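Local coordinates for SusD superfamily protein (Bacteroides fragilis, PDB 3L22), which probably binds glycans at the bacterial outer membrane, as a SusD-family lipoprotein, and carries zinc ions in the crystal, at residues Ile57-Asn62 against Ile276-Thr281; Glu269-Gly274 against Met310-Ala315. One frame throughout, in Å; residues are numbered along the deposited sequence. Where two conformers were deposited one is given.

In the fold
From the N terminus the chain makes helix 44-52, then the short strand 56-58, whose partner lies more than 200 residues on. Much later, residues 269-274 lead from helix 267-271 into strand 277-279. That strand pairs with 56-58 in interaction 1, closing a long loop, a little under half of it helical. Interaction 2 closes a much shorter one, when the loop 310-315, ahead of strand 322-326, folds back on residues 269-274. The two loops cross, since the segments alternate along the chain. The contact centres lie about 12 Å apart, joined by a probable hydrogen bond from Met277 N to Tyr270 O. Together they tie strand 56-58 and the loop 310-315 to helix 267-271 and strand 277-279.

Interaction 1 of 2, residues Ile57-Asn62 against Ile276-Thr281; sequences INISNN and IMLIDT
Ile57 and Leu278 form an antiparallel hydrogen-bonded pair, with Ile57 N giving to Leu278 O at 2.7 Å and Leu278 N returning a bond to Ile57 O; the ladder runs on past the non-hydrogen-bonded pair Asn58-Met277 to Ile59 N, which gives to Ile276 O at 2.8 Å. On one face, Ile57 CG1, in one of its two conformers, lies against Leu278 CB (3.9 Å), and the CG2 branch reaches Asp280 OD2, the two side chains crossing at about a right angle; Asp280 OD1 accepts from Ser283 N. Ile59 extends this apolar strip by bringing CG1 to Leu278 CD1. On the other face the selenomethionine Met277, its chain folded back on itself beyond CB, curls its selenium to Asn58 ND2 at 3.6 Å. With CG anti to the backbone nitrogen (chi1 -173°), Asn58 sends its amide along the chain, where OD1 is gripped twice: Ser60 OG gives to it at 2.7 Å, in the carbonyl plane and on a lone pair, and Ser60 N gives at 3.0 Å. Asn58 ND2 is itself held by Asn51 and Thr65, so both ends of the buried amide are satisfied and its rotation is fixed. The arrangement is a minimal two-stranded antiparallel sheet in a predominantly helical SusD-family fold, its first strand ended by an Asx turn at Asn58 and an ST turn at Ser60.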
ATOM      1  N   ILE A  57       8.227 -12.958  -8.768  1.00 14.16           N
ATOM      2  CA  ILE A  57       8.575 -12.779 -10.169  0.60 13.88           C
ATOM      3  C   ILE A  57       7.350 -12.888 -11.029  1.00 13.77           C
ATOM      4  O   ILE A  57       6.456 -13.649 -10.727  1.00 14.20           O
ATOM      5  CB  ILE A  57       9.613 -13.805 -10.695  0.60 13.42           C
ATOM      6  CG1 ILE A  57       9.184 -15.267 -10.393  0.60 12.50           C
ATOM      7  CG2 ILE A  57      10.933 -13.464 -10.114  0.60 15.11           C
ATOM      8  CD1 ILE A  57      10.057 -16.355 -11.077  0.60 15.06           C
ATOM      9  N   ASN A  58       7.337 -12.119 -12.110  1.00 13.50           N
ATOM     10  CA  ASN A  58       6.281 -12.147 -13.091  1.00 13.86           C
ATOM     11  C   ASN A  58       6.838 -12.898 -14.296  1.00 14.16           C
ATOM     12  O   ASN A  58       7.775 -12.429 -14.936  1.00 13.55           O
ATOM     13  CB  ASN A  58       5.869 -10.710 -13.471  1.00 14.10           C
ATOM     14  CG  ASN A  58       4.642 -10.660 -14.365  1.00 13.95           C
ATOM     15  OD1 ASN A  58       4.490 -11.504 -15.279  1.00 12.75           O
ATOM     16  ND2 ASN A  58       3.744  -9.678 -14.108  1.00 11.11           N
ATOM     17  N   ILE A  59       6.282 -14.069 -14.582  1.00 15.08           N
ATOM     18  CA  ILE A  59       6.745 -14.892 -15.709  1.00 16.04           C
ATOM     19  C   ILE A  59       5.746 -14.906 -16.875  1.00 16.31           C
ATOM     20  O   ILE A  59       5.828 -15.730 -17.770  1.00 15.75           O
ATOM     21  CB  ILE A  59       7.169 -16.328 -15.251  1.00 16.54           C
ATOM     22  CG1 ILE A  59       6.076 -17.059 -14.461  1.00 18.98           C
ATOM     23  CG2 ILE A  59       8.473 -16.278 -14.414  1.00 16.19           C
ATOM     24  CD1 ILE A  59       4.875 -17.461 -15.281  1.00 19.74           C
ATOM     25  N   SER A  60       4.809 -13.977 -16.890  1.00 16.71           N
ATOM     26  CA  SER A  60       3.688 -14.047 -17.850  1.00 16.73           C
ATOM     27  C   SER A  60       4.093 -13.690 -19.260  1.00 18.53           C
ATOM     28  O   SER A  60       3.416 -14.123 -20.201  1.00 18.24           O
ATOM     29  CB  SER A  60       2.556 -13.099 -17.445  1.00 16.75           C
ATOM     30  OG  SER A  60       2.946 -11.723 -17.476  1.00 13.96           O
ATOM     31  N   ASN A  61       5.164 -12.897 -19.406  1.00 19.60           N
ATOM     32  CA  ASN A  61       5.568 -12.358 -20.717  0.50 20.49           C
ATOM     33  C   ASN A  61       4.437 -11.598 -21.389  1.00 21.06           C
ATOM     34  O   ASN A  61       4.364 -11.542 -22.594  1.00 22.49           O
ATOM     35  CB  ASN A  61       6.067 -13.474 -21.654  0.50 20.93           C
ATOM     36  CG  ASN A  61       6.894 -12.940 -22.832  0.50 21.44           C
ATOM     37  OD1 ASN A  61       7.653 -11.994 -22.679  0.50 23.59           O
ATOM     38  ND2 ASN A  61       6.725 -13.535 -24.008  0.50 22.14           N
ATOM     39  N   ASN A  62       3.526 -11.024 -20.612  1.00 21.60           N
ATOM     40  CA  ASN A  62       2.336 -10.409 -21.175  1.00 21.38           C
ATOM     41  C   ASN A  62       2.129  -9.032 -20.551  1.00 20.83           C
ATOM     42  O   ASN A  62       1.947  -8.924 -19.351  1.00 19.86           O
ATOM     43  CB  ASN A  62       1.154 -11.329 -20.873  1.00 22.29           C
ATOM     44  CG  ASN A  62      -0.166 -10.814 -21.428  1.00 23.49           C
ATOM     45  OD1 ASN A  62      -0.215  -9.803 -22.128  1.00 25.48           O
ATOM     46  ND2 ASN A  62      -1.261 -11.507 -21.082  1.00 24.32           N
ATOM     47  N   ILE A 276       1.348 -16.448 -13.850  1.00 14.34           N
ATOM     48  CA  ILE A 276       1.691 -15.032 -13.816  1.00 13.71           C
ATOM     49  C   ILE A 276       2.766 -14.775 -12.778  1.00 13.13           C
ATOM     50  O   ILE A 276       3.938 -14.647 -13.163  1.00 12.86           O
ATOM     51  CB  ILE A 276       0.449 -14.100 -13.653  1.00 13.32           C
ATOM     52  CG1 ILE A 276      -0.598 -14.414 -14.743  1.00 14.15           C
ATOM     53  CG2 ILE A 276       0.885 -12.608 -13.688  1.00 10.81           C
ATOM     54  CD1 ILE A 276      -1.935 -13.691 -14.560  1.00 13.36           C
HETATM   55  N   MSE A 277       2.382 -14.693 -11.488  1.00 13.11           N
HETATM   56  CA  MSE A 277       3.313 -14.425 -10.406  1.00 13.29           C
HETATM   57  C   MSE A 277       3.723 -15.741  -9.744  1.00 13.80           C
HETATM   58  O   MSE A 277       2.881 -16.618  -9.525  1.00 14.39           O
HETATM   59  CB  MSE A 277       2.709 -13.521  -9.338  1.00 13.08           C
HETATM   60  CG  MSE A 277       2.049 -12.252  -9.839  1.00 15.36           C
HETATM   61 SE   MSE A 277       3.166 -11.105 -10.895  0.75 15.66          SE
HETATM   62  CE  MSE A 277       4.507 -10.729  -9.544  1.00 13.67           C
ATOM     63  N   LEU A 278       5.020 -15.840  -9.442  1.00 13.29           N
ATOM     64  CA  LEU A 278       5.586 -16.879  -8.590  1.00 13.01           C
ATOM     65  C   LEU A 278       6.419 -16.195  -7.509  1.00 13.06           C
ATOM     66  O   LEU A 278       6.807 -15.017  -7.629  1.00 11.46           O
ATOM     67  CB  LEU A 278       6.460 -17.825  -9.409  1.00 13.41           C
ATOM     68  CG  LEU A 278       5.829 -18.671 -10.528  1.00 14.02           C
ATOM     69  CD1 LEU A 278       6.942 -19.410 -11.366  1.00 11.07           C
ATOM     70  CD2 LEU A 278       4.804 -19.685  -9.883  1.00 11.46           C
ATOM     71  N   ILE A 279       6.701 -16.939  -6.454  1.00 13.17           N
ATOM     72  CA  ILE A 279       7.674 -16.533  -5.458  1.00 13.23           C
ATOM     73  C   ILE A 279       9.052 -16.545  -6.133  1.00 14.23           C
ATOM     74  O   ILE A 279       9.368 -17.503  -6.849  1.00 14.13           O
ATOM     75  CB  ILE A 279       7.726 -17.507  -4.291  1.00 13.15           C
ATOM     76  CG1 ILE A 279       6.363 -17.587  -3.571  1.00 13.39           C
ATOM     77  CG2 ILE A 279       8.881 -17.100  -3.296  1.00 11.92           C
ATOM     78  CD1 ILE A 279       6.281 -18.740  -2.598  1.00  8.99           C
ATOM     79  N   ASP A 280       9.856 -15.490  -5.929  1.00 14.64           N
ATOM     80  CA  ASP A 280      11.271 -15.500  -6.372  1.00 14.62           C
ATOM     81  C   ASP A 280      12.119 -16.293  -5.394  1.00 14.44           C
ATOM     82  O   ASP A 280      12.704 -15.737  -4.436  1.00 14.35           O
ATOM     83  CB  ASP A 280      11.836 -14.087  -6.542  1.00 14.77           C
ATOM     84  CG  ASP A 280      13.207 -14.082  -7.223  1.00 16.94           C
ATOM     85  OD1 ASP A 280      13.905 -15.126  -7.235  1.00 15.51           O
ATOM     86  OD2 ASP A 280      13.561 -13.022  -7.780  1.00 19.11           O
ATOM     87  N   THR A 281      12.212 -17.592  -5.648  1.00 14.70           N
ATOM     88  CA  THR A 281      12.981 -18.462  -4.774  1.00 15.11           C
ATOM     89  C   THR A 281      14.465 -18.517  -5.181  1.00 15.78           C
ATOM     90  O   THR A 281      15.255 -19.040  -4.445  1.00 15.92           O
ATOM     91  CB  THR A 281      12.425 -19.872  -4.745  1.00 15.71           C
ATOM     92  OG1 THR A 281      12.388 -20.359  -6.088  1.00 15.98           O
ATOM     93  CG2 THR A 281      11.025 -19.893  -4.112  1.00 13.06           C
TER

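Interaction 2 of 2, residues Glu269-Gly274 against Met310-Ala315; sequences EYYYDG and MKFTDA. With EDO (1,2-ethanediol), chain Y.
Tyr272 and Thr313 bring the two backbones to 4.4 Å between CA atoms, and Glu269 and Ala315 bring them to 5.1 Å, where residues 269-274, which carry on from helix 267-271, run beside a loop without regular secondary structure. The main feature is a CH-pi contact: Ala315 CB sits 3.6 Å from the centroid of the Tyr272 ring and only 9° off its normal, almost centred over one face. Asp273 CB lies over the opposite face, and the ring is thus sandwiched between two aliphatic carbons, while Glu269 O meets its edge in the plane. Tyr272 CG stands between its own backbone nitrogen and carbonyl carbon (chi1 86°), which folds the ring back beside Glu269 and beneath the methyl. At the root of the same side chain, Tyr272 CB packs on Thr313 O at 3.6 Å. Glu269 adds the aliphatic part of its chain, CG lying 4.1 Å from Ala315 CB, while its carboxylate turns to Ser266, Lys318 and Gln264. Deeper in, Tyr271 CB rests 3.5 Å from Phe312 O, and its CD2 approaches Phe312 CB at 4.3 Å. Both aromatic residues are buried: Tyr271 also packs on Leu47 and Asp50 of helix 44-52, and the Phe312 ring meets Tyr240 edge-to-face. On the far side of the loop, an ethanediol, probably from the crystallisation liquor, hydrogen-bonds through O2 to Met310 O. With no hydrogen bond between the two segments, the contact probably rests on dispersion and the CH-pi attraction, together with the packing of the Tyr271 and Tyr272 CB atoms on backbone carbonyl oxygens; the salt bridge from Glu269 to Lys318 supplies a further, ionic tie between the helix and a later part of the same loop.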
ATOM      1  N   GLU A 269      -6.226 -14.006  -9.109  1.00 13.46           N
ATOM      2  CA  GLU A 269      -5.987 -14.354 -10.497  1.00 13.03           C
ATOM      3  C   GLU A 269      -4.504 -14.252 -10.889  1.00 12.98           C
ATOM      4  O   GLU A 269      -4.074 -14.935 -11.818  1.00 12.35           O
ATOM      5  CB  GLU A 269      -6.836 -13.487 -11.419  1.00 12.61           C
ATOM      6  CG  GLU A 269      -8.279 -13.938 -11.429  1.00 15.20           C
ATOM      7  CD  GLU A 269      -9.149 -12.974 -12.172  1.00 16.57           C
ATOM      8  OE1 GLU A 269      -9.362 -11.842 -11.679  1.00 13.91           O
ATOM      9  OE2 GLU A 269      -9.548 -13.335 -13.289  1.00 15.66           O
ATOM     10  N   TYR A 270      -3.738 -13.457 -10.155  1.00 11.91           N
ATOM     11  CA  TYR A 270      -2.305 -13.291 -10.431  1.00 12.59           C
ATOM     12  C   TYR A 270      -1.409 -14.365  -9.796  1.00 11.94           C
ATOM     13  O   TYR A 270      -0.277 -14.554 -10.237  1.00 12.30           O
ATOM     14  CB  TYR A 270      -1.864 -11.845 -10.040  1.00 12.76           C
ATOM     15  CG  TYR A 270      -2.101 -10.876 -11.153  1.00 12.71           C
ATOM     16  CD1 TYR A 270      -3.382 -10.581 -11.558  1.00 15.61           C
ATOM     17  CD2 TYR A 270      -1.058 -10.259 -11.815  1.00 14.23           C
ATOM     18  CE1 TYR A 270      -3.626  -9.714 -12.582  1.00 13.72           C
ATOM     19  CE2 TYR A 270      -1.303  -9.371 -12.852  1.00 14.46           C
ATOM     20  CZ  TYR A 270      -2.593  -9.113 -13.209  1.00 16.01           C
ATOM     21  OH  TYR A 270      -2.882  -8.278 -14.220  1.00 22.04           O
ATOM     22  N   TYR A 271      -1.915 -15.065  -8.773  1.00 11.95           N
ATOM     23  CA  TYR A 271      -1.131 -16.013  -7.987  1.00 12.39           C
ATOM     24  C   TYR A 271      -1.590 -17.472  -8.084  1.00 12.88           C
ATOM     25  O   TYR A 271      -0.768 -18.362  -7.917  1.00 13.36           O
ATOM     26  CB  TYR A 271      -1.159 -15.624  -6.499  1.00 12.37           C
ATOM     27  CG  TYR A 271      -0.444 -14.310  -6.208  1.00 13.24           C
ATOM     28  CD1 TYR A 271       0.931 -14.235  -6.256  1.00 13.26           C
ATOM     29  CD2 TYR A 271      -1.152 -13.169  -5.838  1.00 14.95           C
ATOM     30  CE1 TYR A 271       1.595 -13.065  -5.983  1.00 13.06           C
ATOM     31  CE2 TYR A 271      -0.501 -11.971  -5.550  1.00 16.77           C
ATOM     32  CZ  TYR A 271       0.877 -11.926  -5.653  1.00 16.41           C
ATOM     33  OH  TYR A 271       1.541 -10.767  -5.401  1.00 15.32           O
ATOM     34  N   TYR A 272      -2.864 -17.721  -8.374  1.00 12.69           N
ATOM     35  CA  TYR A 272      -3.441 -19.034  -8.135  1.00 13.19           C
ATOM     36  C   TYR A 272      -2.975 -20.158  -9.028  1.00 13.80           C
ATOM     37  O   TYR A 272      -3.117 -21.294  -8.629  1.00 14.22           O
ATOM     38  CB  TYR A 272      -4.991 -19.027  -8.181  1.00 12.48           C
ATOM     39  CG  TYR A 272      -5.632 -19.178  -9.534  1.00 13.25           C
ATOM     40  CD1 TYR A 272      -5.427 -18.231 -10.521  1.00 14.87           C
ATOM     41  CD2 TYR A 272      -6.473 -20.288  -9.844  1.00 15.90           C
ATOM     42  CE1 TYR A 272      -6.009 -18.341 -11.761  1.00 15.27           C
ATOM     43  CE2 TYR A 272      -7.074 -20.412 -11.127  1.00 13.87           C
ATOM     44  CZ  TYR A 272      -6.830 -19.410 -12.061  1.00 15.94           C
ATOM     45  OH  TYR A 272      -7.365 -19.391 -13.322  1.00 17.32           O
ATOM     46  N   ASP A 273      -2.509 -19.879 -10.238  1.00 14.81           N
ATOM     47  CA  ASP A 273      -2.216 -20.966 -11.174  1.00 15.54           C
ATOM     48  C   ASP A 273      -0.769 -21.065 -11.646  1.00 16.00           C
ATOM     49  O   ASP A 273      -0.469 -21.884 -12.496  1.00 16.03           O
ATOM     50  CB  ASP A 273      -3.190 -20.922 -12.366  1.00 15.94           C
ATOM     51  CG  ASP A 273      -2.960 -19.763 -13.288  1.00 17.59           C
ATOM     52  OD1 ASP A 273      -2.036 -18.928 -13.048  1.00 16.63           O
ATOM     53  OD2 ASP A 273      -3.706 -19.717 -14.302  1.00 19.37           O
ATOM     54  N   GLY A 274       0.118 -20.218 -11.143  1.00 15.66           N
ATOM     55  CA  GLY A 274       1.523 -20.262 -11.553  1.00 15.89           C
ATOM     56  C   GLY A 274       1.841 -19.674 -12.918  1.00 16.00           C
ATOM     57  O   GLY A 274       2.995 -19.685 -13.320  1.00 16.19           O
HETATM   58  N   MSE A 310       0.724 -18.796  -1.779  1.00 15.14           N
HETATM   59  CA  MSE A 310      -0.622 -19.294  -1.422  0.75 15.47           C
HETATM   60  C   MSE A 310      -1.423 -18.351  -0.538  1.00 16.01           C
HETATM   61  O   MSE A 310      -2.369 -18.776   0.129  1.00 16.98           O
HETATM   62  CB  MSE A 310      -0.529 -20.672  -0.766  0.75 15.04           C
HETATM   63  CG  MSE A 310       0.347 -21.664  -1.557  0.75 16.42           C
HETATM   64 SE   MSE A 310      -0.459 -22.104  -3.259  0.56 18.29          SE
HETATM   65  CE  MSE A 310      -2.008 -23.128  -2.603  0.75 14.27           C
ATOM     66  N   LYS A 311      -1.115 -17.055  -0.546  1.00 15.57           N
ATOM     67  CA  LYS A 311      -1.983 -16.113   0.185  1.00 15.18           C
ATOM     68  C   LYS A 311      -3.349 -15.920  -0.489  1.00 15.28           C
ATOM     69  O   LYS A 311      -4.395 -16.098   0.128  1.00 15.42           O
ATOM     70  CB  LYS A 311      -1.327 -14.750   0.392  1.00 14.82           C
ATOM     71  CG  LYS A 311      -0.223 -14.759   1.466  1.00 17.11           C
ATOM     72  CD  LYS A 311       0.494 -13.431   1.636  1.00 13.18           C
ATOM     73  CE  LYS A 311       1.599 -13.527   2.719  1.00 13.23           C
ATOM     74  NZ  LYS A 311       2.137 -12.169   3.086  1.00 11.82           N
ATOM     75  N   PHE A 312      -3.330 -15.517  -1.752  1.00 14.70           N
ATOM     76  CA  PHE A 312      -4.537 -15.171  -2.487  1.00 14.24           C
ATOM     77  C   PHE A 312      -4.712 -16.159  -3.604  1.00 15.28           C
ATOM     78  O   PHE A 312      -4.138 -15.971  -4.681  1.00 15.41           O
ATOM     79  CB  PHE A 312      -4.390 -13.758  -3.064  1.00 14.92           C
ATOM     80  CG  PHE A 312      -4.111 -12.725  -2.017  1.00 15.14           C
ATOM     81  CD1 PHE A 312      -5.145 -12.233  -1.231  1.00 15.96           C
ATOM     82  CD2 PHE A 312      -2.831 -12.229  -1.827  1.00 15.60           C
ATOM     83  CE1 PHE A 312      -4.910 -11.267  -0.246  1.00 17.44           C
ATOM     84  CE2 PHE A 312      -2.580 -11.288  -0.850  1.00 17.09           C
ATOM     85  CZ  PHE A 312      -3.621 -10.809  -0.043  1.00 16.60           C
ATOM     86  N   THR A 313      -5.455 -17.228  -3.355  1.00 15.10           N
ATOM     87  CA  THR A 313      -5.668 -18.228  -4.373  1.00 17.35           C
ATOM     88  C   THR A 313      -7.133 -18.520  -4.707  1.00 16.63           C
ATOM     89  O   THR A 313      -7.390 -19.434  -5.510  1.00 16.02           O
ATOM     90  CB  THR A 313      -4.917 -19.527  -4.041  1.00 18.08           C
ATOM     91  OG1 THR A 313      -5.385 -20.017  -2.788  1.00 23.12           O
ATOM     92  CG2 THR A 313      -3.390 -19.251  -3.975  1.00 21.60           C
ATOM     93  N   ASP A 314      -8.093 -17.745  -4.175  1.00 14.95           N
ATOM     94  CA  ASP A 314      -9.469 -18.022  -4.527  1.00 14.87           C
ATOM     95  C   ASP A 314      -9.857 -17.182  -5.730  1.00 13.89           C
ATOM     96  O   ASP A 314     -10.420 -16.076  -5.601  1.00 13.70           O
ATOM     97  CB  ASP A 314     -10.396 -17.804  -3.333  1.00 14.66           C
ATOM     98  CG  ASP A 314     -11.859 -18.110  -3.671  1.00 16.07           C
ATOM     99  OD1 ASP A 314     -12.200 -18.505  -4.839  1.00 17.19           O
ATOM    100  OD2 ASP A 314     -12.692 -17.916  -2.750  1.00 19.04           O
ATOM    101  N   ALA A 315      -9.529 -17.695  -6.905  1.00 13.67           N
ATOM    102  CA  ALA A 315      -9.754 -16.960  -8.160  1.00 13.66           C
ATOM    103  C   ALA A 315     -11.189 -17.191  -8.627  1.00 14.46           C
ATOM    104  O   ALA A 315     -11.691 -16.423  -9.411  1.00 16.62           O
ATOM    105  CB  ALA A 315      -8.772 -17.365  -9.220  1.00 12.40           C
TER
HETATM  106  C1  EDO Y 465      -3.033 -19.936   3.483  1.00 59.09           C
HETATM  107  O1  EDO Y 465      -2.658 -21.343   3.443  1.00 58.72           O
HETATM  108  C2  EDO Y 465      -4.509 -19.582   3.220  1.00 58.37           C
HETATM  109  O2  EDO Y 465      -4.633 -18.489   2.277  1.00 57.17           O